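Local coordinates for ribonucleoside-diphosphate reductase subunit beta (Streptococcus sanguinis, PDB 4N83), which probably supplies deoxyribonucleotides for DNA synthesis, serving as the dimanganese-bearing small subunit of a class Ib ribonucleotide reductase, at residues K19-K24 against E191-T196. Numbering follows the deposited sequence.
Sequences KSTWEK and ESVHGT. With MN (manganese (II) ion), chain I; MN (manganese (II) ion), chain J.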
loop_
_atom_site.group_PDB
_atom_site.type_symbol
_atom_site.label_atom_id
_atom_site.label_comp_id
_atom_site.label_asym_id
_atom_site.label_seq_id
_atom_site.Cartn_x
_atom_site.Cartn_y
_atom_site.Cartn_z
ATOM N N LYS A 19 12.262 8.446 7.196
ATOM C CA LYS A 19 12.330 7.595 8.388
ATOM C C LYS A 19 11.114 7.787 9.285
ATOM O O LYS A 19 10.368 6.842 9.545
ATOM C CB LYS A 19 13.586 7.908 9.213
ATOM C CG LYS A 19 14.824 7.111 8.847
ATOM C CD LYS A 19 15.950 7.404 9.831
ATOM C CE LYS A 19 16.917 6.240 9.976
ATOM N NZ LYS A 19 17.582 6.256 11.308
ATOM N N SER A 20 10.923 9.021 9.744
ATOM C CA SER A 20 9.905 9.331 10.745
ATOM C C SER A 20 8.478 9.166 10.226
ATOM O O SER A 20 7.600 8.716 10.963
ATOM C CB SER A 20 10.103 10.750 11.289
ATOM O OG SER A 20 10.153 11.700 10.243
ATOM N N THR A 21 8.247 9.529 8.967
ATOM C CA THR A 21 6.910 9.431 8.375
ATOM C C THR A 21 6.496 7.976 8.166
ATOM O O THR A 21 5.327 7.630 8.336
ATOM C CB THR A 21 6.816 10.180 7.034
ATOM O OG1 THR A 21 7.366 11.496 7.176
ATOM C CG2 THR A 21 5.360 10.285 6.586
ATOM N N TRP A 22 7.455 7.136 7.787
ATOM C CA TRP A 22 7.222 5.697 7.698
ATOM C C TRP A 22 6.907 5.128 9.082
ATOM O O TRP A 22 5.915 4.421 9.255
ATOM C CB TRP A 22 8.441 4.992 7.098
ATOM C CG TRP A 22 8.341 3.496 7.099
ATOM C CD1 TRP A 22 8.740 2.653 8.093
ATOM C CD2 TRP A 22 7.815 2.666 6.057
ATOM N NE1 TRP A 22 8.495 1.350 7.738
ATOM C CE2 TRP A 22 7.928 1.329 6.492
ATOM C CE3 TRP A 22 7.258 2.921 4.798
ATOM C CZ2 TRP A 22 7.504 0.251 5.715
ATOM C CZ3 TRP A 22 6.837 1.846 4.026
ATOM C CH2 TRP A 22 6.964 0.530 4.488
ATOM N N GLU A 23 7.758 5.446 10.055
ATOM C CA GLU A 23 7.565 5.006 11.436
ATOM C C GLU A 23 6.172 5.350 11.948
ATOM O O GLU A 23 5.428 4.469 12.378
ATOM C CB GLU A 23 8.610 5.643 12.357
ATOM C CG GLU A 23 9.981 4.983 12.300
ATOM C CD GLU A 23 11.010 5.672 13.184
ATOM O OE1 GLU A 23 10.793 6.843 13.570
ATOM O OE2 GLU A 23 12.043 5.037 13.487
ATOM N N LYS A 24 5.827 6.633 11.882
ATOM C CA LYS A 24 4.559 7.129 12.415
ATOM C C LYS A 24 3.350 6.460 11.771
ATOM O O LYS A 24 2.437 6.025 12.469
ATOM C CB LYS A 24 4.465 8.649 12.247
ATOM C CG LYS A 24 3.161 9.250 12.755
ATOM C CD LYS A 24 3.362 10.628 13.365
ATOM C CE LYS A 24 3.913 10.530 14.780
ATOM N NZ LYS A 24 4.043 11.866 15.425
ATOM N N GLU A 191 -4.715 11.152 7.982
ATOM C CA GLU A 191 -4.739 12.233 6.995
ATOM C C GLU A 191 -4.045 13.502 7.488
ATOM O O GLU A 191 -3.554 14.292 6.682
ATOM C CB GLU A 191 -6.175 12.547 6.554
ATOM C CG GLU A 191 -6.861 11.426 5.779
ATOM C CD GLU A 191 -6.099 10.986 4.539
ATOM O OE1 GLU A 191 -5.270 11.766 4.024
ATOM O OE2 GLU A 191 -6.322 9.849 4.075
ATOM N N SER A 192 -4.003 13.696 8.803
ATOM C CA SER A 192 -3.244 14.800 9.389
ATOM C C SER A 192 -1.753 14.655 9.078
ATOM O O SER A 192 -1.072 15.643 8.805
ATOM C CB SER A 192 -3.466 14.862 10.903
ATOM O OG SER A 192 -2.776 15.958 11.475
ATOM N N VAL A 193 -1.263 13.416 9.109
ATOM C CA VAL A 193 0.141 13.116 8.813
ATOM C C VAL A 193 0.415 13.119 7.305
ATOM O O VAL A 193 1.504 13.507 6.873
ATOM C CB VAL A 193 0.566 11.754 9.414
ATOM C CG1 VAL A 193 2.019 11.440 9.074
ATOM C CG2 VAL A 193 0.366 11.749 10.924
ATOM N N HIS A 194 -0.562 12.684 6.509
ATOM C CA HIS A 194 -0.431 12.697 5.046
ATOM C C HIS A 194 -0.271 14.118 4.517
ATOM O O HIS A 194 0.623 14.391 3.713
ATOM C CB HIS A 194 -1.638 12.037 4.369
ATOM C CG HIS A 194 -1.711 10.556 4.571
ATOM N ND1 HIS A 194 -2.899 9.858 4.538
ATOM C CD2 HIS A 194 -0.746 9.641 4.821
ATOM C CE1 HIS A 194 -2.661 8.576 4.749
ATOM N NE2 HIS A 194 -1.362 8.418 4.923
ATOM N N GLY A 195 -1.145 15.012 4.973
ATOM C CA GLY A 195 -1.078 16.422 4.601
ATOM C C GLY A 195 0.265 17.047 4.932
ATOM O O GLY A 195 0.837 17.768 4.112
ATOM N N THR A 196 0.771 16.758 6.128
ATOM C CA THR A 196 2.067 17.271 6.571
ATOM C C THR A 196 3.212 16.761 5.695
ATOM O O THR A 196 4.099 17.531 5.321
ATOM C CB THR A 196 2.349 16.881 8.036
ATOM O OG1 THR A 196 1.252 17.293 8.859
ATOM C CG2 THR A 196 3.632 17.534 8.541
HETATM MN MN MN I . -3.940 11.172 2.075
HETATM MN MN MN J . -8.200 9.351 3.041
#
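Val193 is the main point of contact between helix 16-27 and helix 178-206, reaching Thr21 with one methyl and Lys24 with the other in the all-helical, ferritin-like fold of the ribonucleotide reductase small subunit. The CA atoms of Thr21 and Val193 make the nearest backbone approach, 7.7 Å, and the two segments meet through side-chain carbons alone, in a small contact without hydrogen bonds. Val193 CG1 extends opposite the backbone nitrogen (chi1 179°), which brings it to Thr21 CG2 at 4.3 Å. OG1 of Thr21 is turned back on its own helix, hydrogen-bonded to O of Ile17. The second branch, CG2 of Val193, lies 4.0 Å from CD of Lys24, whose aliphatic chain, bent at chi2 and chi3, passes obliquely across it. Lys24 is exposed and touches Val193 through methylene carbons, whereas Thr21 is buried. Leu25 of helix 16-27 touches both Val193 and His194, and apolar contact from this helix thereby reaches a residue of the metal site.

There Glu191 bridges the two manganese ions, with OE1 bound to the manganese of chain I at 2.4 Å and OE2 to that of chain J at 2.2 Å; Glu97 and Glu157 also serve this site. One helical turn on, His194 belongs to the chain I site, but its ND1 is 3.0 Å from that manganese, long for a metal bond. The same ND1 makes a hydrogen bond to OE1 of Glu191, although it would not be donor and ligand at once: the two atoms are 3.1 Å apart, with OE1 in the imidazole plane but ND1 62° out of the carboxylate plane.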